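Local coordinates for protein gamma-glutamyltranspeptidase (Klebsiella pneumoniae subsp. pneumoniae, PDB 5HFT) that converts oxamate to oxalate in the uric acid degradation pathway and belongs to the gamma-glutamyltransferase family, at residues 35-39 with 40-44; 166-170 with 171-175. One frame throughout, in Å; residues are numbered along the deposited sequence.

In the fold
Both contacts are local: in each, a short strand passes through two loop residues into a helix, and the two segments follow one another without a gap. Contact 1 comes first, near the N terminus, where strand 34-37 turns back into helix 40-51. Contact 2 follows much later, where the short strand 166-167 leads into helix 170-178. They stand in series along the chain and neither encloses the other. Their centres are about 16 Å apart, yet they meet in space. CD2 of His-39 packs on CG2 of Thr-169 at 3.6 Å, and Leu-41 touches Pro-167. Helix 56-70 receives side chains from both and is a shared neighbour of the two.

Contact 1 (35-39 with 40-44); sequences AVAPH and HLASQ
A helix N-cap closes the turn from strand 34-37 into helix 40-51, and the imidazole of His-39 makes the capping bond. Its ND1 accepts from Leu-41 N at 3.0 Å. Leu-41 N stands 38° out of the ring plane, not in line with it. CG of His-39 is anti to the backbone N (chi1 -169°), which carries the ring beside the first turn of the helix. There the side chain of Leu-41 runs alongside it. Leu-41 CB sits at the ring edge, in plane, and its CD2 comes 3.4 Å from His-39 CE1. The His-40 ring points the same way as that of His-39. The two planes are 27° apart and slid so far that they barely overlap, with centroids 4.8 Å apart. CD2 of His-40 lies over one face of the His-39 ring.

The backbone of His-39 also takes part. Its O accepts two N-H groups. Ser-43 N donates in the carbonyl plane, in a fairly straight bond. Ala-42 N reaches the same O from above that plane, in a more bent bond.

Beyond the cap, the strand packs on the helix through small residues. The CB atoms of Ala-37 and Ala-42 meet at 3.9 Å. Ala-35 CB lies against Ser-43 O, and Ser-43 OG sits beside Ala-37 CB. That hydroxyl is hydrogen-bonded to the backbone of another chain. Residues Ala-35 to Ala-37 pair in an antiparallel ladder with a strand of that chain. Ile-67 of helix 56-70 touches Pro-38, His-39 and Ala-42. This is a histidine N-cap at the turn from a strand into a helix, with the strand contributing to a sheet that continues into the other chain.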
ATOM      1  N   ALA A  35       5.901   5.848  13.246  1.00 32.34           N
ATOM      2  CA  ALA A  35       5.743   5.577  11.816  1.00 28.69           C
ATOM      3  C   ALA A  35       6.555   4.345  11.446  1.00 29.27           C
ATOM      4  O   ALA A  35       7.736   4.254  11.801  1.00 33.28           O
ATOM      5  CB  ALA A  35       6.196   6.764  10.955  1.00 23.42           C
ATOM      6  N   VAL A  36       5.937   3.401  10.742  1.00 21.93           N
ATOM      7  CA  VAL A  36       6.650   2.249  10.195  1.00 28.21           C
ATOM      8  C   VAL A  36       6.559   2.291   8.664  1.00 31.39           C
ATOM      9  O   VAL A  36       5.471   2.447   8.093  1.00 31.34           O
ATOM     10  CB  VAL A  36       6.102   0.934  10.786  1.00 26.55           C
ATOM     11  CG1 VAL A  36       6.794  -0.290  10.186  1.00 27.03           C
ATOM     12  CG2 VAL A  36       6.289   0.949  12.264  1.00 27.18           C
ATOM     13  N   ALA A  37       7.698   2.143   8.000  1.00 37.21           N
ATOM     14  CA  ALA A  37       7.781   2.356   6.561  1.00 32.89           C
ATOM     15  C   ALA A  37       8.843   1.437   5.985  1.00 35.38           C
ATOM     16  O   ALA A  37       9.737   0.977   6.709  1.00 32.17           O
ATOM     17  CB  ALA A  37       8.130   3.809   6.226  1.00 30.38           C
ATOM     18  N   PRO A  38       8.778   1.146   4.684  1.00 34.56           N
ATOM     19  CA  PRO A  38       9.767   0.253   4.090  1.00 28.39           C
ATOM     20  C   PRO A  38      11.098   0.904   3.911  1.00 34.23           C
ATOM     21  O   PRO A  38      12.072   0.200   3.622  1.00 40.34           O
ATOM     22  CB  PRO A  38       9.148  -0.099   2.736  1.00 35.33           C
ATOM     23  CG  PRO A  38       7.716   0.166   2.910  1.00 37.97           C
ATOM     24  CD  PRO A  38       7.664   1.381   3.761  1.00 34.76           C
ATOM     25  N   HIS A  39      11.181   2.223   4.054  1.00 33.31           N
ATOM     26  CA  HIS A  39      12.463   2.898   3.950  1.00 37.32           C
ATOM     27  C   HIS A  39      12.599   3.945   5.050  1.00 37.18           C
ATOM     28  O   HIS A  39      11.676   4.737   5.276  1.00 36.11           O
ATOM     29  CB  HIS A  39      12.625   3.530   2.568  1.00 37.31           C
ATOM     30  CG  HIS A  39      14.015   4.017   2.308  1.00 38.01           C
ATOM     31  ND1 HIS A  39      14.438   5.284   2.638  1.00 37.91           N
ATOM     32  CD2 HIS A  39      15.101   3.373   1.821  1.00 36.37           C
ATOM     33  CE1 HIS A  39      15.715   5.414   2.324  1.00 39.60           C
ATOM     34  NE2 HIS A  39      16.141   4.267   1.827  1.00 39.22           N
ATOM     35  N   HIS A  40      13.754   3.956   5.727  1.00 36.57           N
ATOM     36  CA  HIS A  40      13.906   4.831   6.889  1.00 35.34           C
ATOM     37  C   HIS A  40      13.682   6.298   6.532  1.00 33.59           C
ATOM     38  O   HIS A  40      13.263   7.081   7.383  1.00 35.36           O
ATOM     39  CB  HIS A  40      15.289   4.659   7.533  1.00 30.99           C
ATOM     40  CG  HIS A  40      16.399   5.313   6.767  1.00 35.23           C
ATOM     41  ND1 HIS A  40      16.759   6.632   6.950  1.00 33.67           N
ATOM     42  CD2 HIS A  40      17.225   4.830   5.807  1.00 35.44           C
ATOM     43  CE1 HIS A  40      17.751   6.932   6.131  1.00 31.90           C
ATOM     44  NE2 HIS A  40      18.053   5.858   5.427  1.00 33.12           N
ATOM     45  N   LEU A  41      13.921   6.699   5.289  1.00 34.15           N
ATOM     46  CA  LEU A  41      13.681   8.104   4.971  1.00 36.03           C
ATOM     47  C   LEU A  41      12.192   8.438   4.983  1.00 39.71           C
ATOM     48  O   LEU A  41      11.814   9.573   5.300  1.00 39.24           O
ATOM     49  CB  LEU A  41      14.285   8.450   3.613  1.00 36.40           C
ATOM     50  CG  LEU A  41      15.527   9.318   3.470  1.00 33.23           C
ATOM     51  CD1 LEU A  41      16.263   9.465   4.753  1.00 38.62           C
ATOM     52  CD2 LEU A  41      16.438   8.706   2.417  1.00 39.07           C
ATOM     53  N   ALA A  42      11.339   7.472   4.622  1.00 35.69           N
ATOM     54  CA  ALA A  42       9.896   7.691   4.633  1.00 37.20           C
ATOM     55  C   ALA A  42       9.350   7.731   6.061  1.00 38.18           C
ATOM     56  O   ALA A  42       8.482   8.558   6.379  1.00 35.26           O
ATOM     57  CB  ALA A  42       9.212   6.608   3.800  1.00 31.61           C
ATOM     58  N   SER A  43       9.823   6.818   6.919  1.00 36.97           N
ATOM     59  CA  SER A  43       9.494   6.854   8.342  1.00 32.01           C
ATOM     60  C   SER A  43       9.773   8.222   8.961  1.00 31.60           C
ATOM     61  O   SER A  43       8.957   8.742   9.729  1.00 35.15           O
ATOM     62  CB  SER A  43      10.279   5.772   9.070  1.00 28.95           C
ATOM     63  OG  SER A  43       9.945   4.494   8.565  1.00 27.32           O
ATOM     64  N   GLN A  44      10.915   8.826   8.636  1.00 32.33           N
ATOM     65  CA  GLN A  44      11.259  10.117   9.223  1.00 30.72           C
ATOM     66  C   GLN A  44      10.445  11.261   8.643  1.00 31.71           C
ATOM     67  O   GLN A  44      10.232  12.267   9.321  1.00 39.58           O
ATOM     68  CB  GLN A  44      12.745  10.395   9.051  1.00 31.67           C
ATOM     69  CG  GLN A  44      13.658   9.396   9.757  1.00 35.15           C
ATOM     70  CD  GLN A  44      13.510   9.384  11.281  1.00 39.50           C
ATOM     71  OE1 GLN A  44      13.987   8.461  11.939  1.00 39.17           O
ATOM     72  NE2 GLN A  44      12.865  10.412  11.844  1.00 40.35           N
TER

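Contact 2 (166-170 with 171-175); sequences IPVTA and SQAHA
Thr-169 and Gln-172 touch at the start of helix 170-178, where OG1 of Thr-169 rests 3.3 Å from Gln-172 CB. The two side chains cross at about a right angle. Thr-169 holds the N-cap position. Two backbone bonds begin the helix: Ala-173 N donates to Thr-169 O at 3.1 Å, and His-174 N donates to Ala-170 O at 2.7 Å.

Gln-172 reaches back along the incoming chain. With chi1 at 171° its CG points away from its own backbone N, and the chain stays extended beyond CG. This brings OE1 to 3.5 Å from CD1 of Ile-166, a packing contact. CG1 of Val-168 is 4.3 Å from both Gln-172 CD and Ala-173 CB. One methyl thus touches both the amide carbon and a helix residue.

The second shell fixes the extended run. The backbone of Ile-166 is hydrogen-bonded to Phe-206, and that of Val-168 to Gly-203 and Ser-204. The side chain of Phe-206 also touches Val-168 and Gln-172. The unit thus joins the two-stranded antiparallel sheet of 166-167 and 205-206 to helix 170-178, while Ile-166 packs on Val-69 and Val-70 of helix 56-70.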
ATOM      1  N   ILE A 166      18.372  10.965  -3.918  1.00 33.79           N
ATOM      2  CA  ILE A 166      18.143   9.933  -2.914  1.00 33.91           C
ATOM      3  C   ILE A 166      19.366   9.029  -2.914  1.00 36.68           C
ATOM      4  O   ILE A 166      20.112   8.963  -3.909  1.00 39.22           O
ATOM      5  CB  ILE A 166      16.855   9.122  -3.191  1.00 35.09           C
ATOM      6  CG1 ILE A 166      16.951   8.388  -4.538  1.00 35.44           C
ATOM      7  CG2 ILE A 166      15.645  10.023  -3.136  1.00 33.86           C
ATOM      8  CD1 ILE A 166      16.061   7.175  -4.674  1.00 31.64           C
ATOM      9  N   PRO A 167      19.606   8.321  -1.819  1.00 35.92           N
ATOM     10  CA  PRO A 167      20.576   7.222  -1.867  1.00 31.68           C
ATOM     11  C   PRO A 167      19.950   6.065  -2.621  1.00 33.72           C
ATOM     12  O   PRO A 167      18.914   5.546  -2.202  1.00 33.81           O
ATOM     13  CB  PRO A 167      20.810   6.881  -0.390  1.00 29.87           C
ATOM     14  CG  PRO A 167      20.256   8.073   0.383  1.00 32.27           C
ATOM     15  CD  PRO A 167      19.145   8.609  -0.449  1.00 36.44           C
ATOM     16  N   VAL A 168      20.548   5.689  -3.756  1.00 31.88           N
ATOM     17  CA  VAL A 168      19.944   4.606  -4.530  1.00 35.12           C
ATOM     18  C   VAL A 168      19.865   3.375  -3.647  1.00 30.11           C
ATOM     19  O   VAL A 168      20.870   2.900  -3.110  1.00 27.73           O
ATOM     20  CB  VAL A 168      20.714   4.344  -5.834  1.00 32.37           C
ATOM     21  CG1 VAL A 168      20.133   3.152  -6.581  1.00 29.90           C
ATOM     22  CG2 VAL A 168      20.613   5.529  -6.718  1.00 27.25           C
ATOM     23  N   THR A 169      18.659   2.891  -3.440  1.00 33.47           N
ATOM     24  CA  THR A 169      18.521   1.603  -2.796  1.00 34.29           C
ATOM     25  C   THR A 169      19.046   0.485  -3.694  1.00 31.45           C
ATOM     26  O   THR A 169      19.097   0.592  -4.922  1.00 31.50           O
ATOM     27  CB  THR A 169      17.060   1.383  -2.414  1.00 33.74           C
ATOM     28  OG1 THR A 169      16.232   1.918  -3.463  1.00 35.88           O
ATOM     29  CG2 THR A 169      16.759   2.061  -1.080  1.00 26.51           C
ATOM     30  N   ALA A 170      19.415  -0.616  -3.055  1.00 27.74           N
ATOM     31  CA  ALA A 170      19.875  -1.766  -3.804  1.00 27.46           C
ATOM     32  C   ALA A 170      18.729  -2.407  -4.568  1.00 31.97           C
ATOM     33  O   ALA A 170      18.926  -2.909  -5.683  1.00 33.38           O
ATOM     34  CB  ALA A 170      20.541  -2.773  -2.872  1.00 16.78           C
ATOM     35  N   SER A 171      17.521  -2.405  -3.998  1.00 34.51           N
ATOM     36  CA  SER A 171      16.423  -3.048  -4.718  1.00 39.60           C
ATOM     37  C   SER A 171      15.989  -2.222  -5.930  1.00 37.79           C
ATOM     38  O   SER A 171      15.595  -2.797  -6.950  1.00 41.12           O
ATOM     39  CB  SER A 171      15.237  -3.317  -3.787  1.00 34.14           C
ATOM     40  OG  SER A 171      14.715  -2.115  -3.273  1.00 39.08           O
ATOM     41  N   GLN A 172      16.099  -0.886  -5.857  1.00 36.29           N
ATOM     42  CA  GLN A 172      15.888  -0.052  -7.040  1.00 34.40           C
ATOM     43  C   GLN A 172      16.924  -0.343  -8.111  1.00 38.78           C
ATOM     44  O   GLN A 172      16.599  -0.380  -9.306  1.00 41.24           O
ATOM     45  CB  GLN A 172      15.943   1.428  -6.683  1.00 31.12           C
ATOM     46  CG  GLN A 172      15.952   2.305  -7.906  1.00 34.17           C
ATOM     47  CD  GLN A 172      15.974   3.772  -7.564  1.00 40.10           C
ATOM     48  OE1 GLN A 172      15.796   4.151  -6.404  1.00 46.45           O
ATOM     49  NE2 GLN A 172      16.200   4.614  -8.573  1.00 36.67           N
ATOM     50  N   ALA A 173      18.189  -0.499  -7.710  1.00 35.91           N
ATOM     51  CA  ALA A 173      19.214  -0.896  -8.669  1.00 39.07           C
ATOM     52  C   ALA A 173      18.928  -2.286  -9.237  1.00 41.42           C
ATOM     53  O   ALA A 173      19.011  -2.503 -10.453  1.00 43.99           O
ATOM     54  CB  ALA A 173      20.592  -0.843  -8.021  1.00 31.23           C
ATOM     55  N   HIS A 174      18.575  -3.239  -8.372  1.00 37.05           N
ATOM     56  CA  HIS A 174      18.333  -4.606  -8.825  1.00 39.94           C
ATOM     57  C   HIS A 174      17.123  -4.669  -9.747  1.00 45.60           C
ATOM     58  O   HIS A 174      17.199  -5.225 -10.850  1.00 47.23           O
ATOM     59  CB  HIS A 174      18.143  -5.536  -7.619  1.00 42.97           C
ATOM     60  CG  HIS A 174      17.931  -6.977  -7.980  1.00 47.59           C
ATOM     61  ND1 HIS A 174      16.692  -7.583  -7.938  1.00 55.81           N
ATOM     62  CD2 HIS A 174      18.802  -7.935  -8.384  1.00 53.12           C
ATOM     63  CE1 HIS A 174      16.809  -8.850  -8.299  1.00 54.21           C
ATOM     64  NE2 HIS A 174      18.079  -9.089  -8.575  1.00 52.30           N
ATOM     65  N   ALA A 175      15.991  -4.106  -9.310  1.00 42.34           N
ATOM     66  CA  ALA A 175      14.796  -4.102 -10.150  1.00 42.61           C
ATOM     67  C   ALA A 175      15.075  -3.494 -11.521  1.00 39.36           C
ATOM     68  O   ALA A 175      14.643  -4.035 -12.542  1.00 34.06           O
ATOM     69  CB  ALA A 175      13.669  -3.346  -9.455  1.00 42.33           C
TER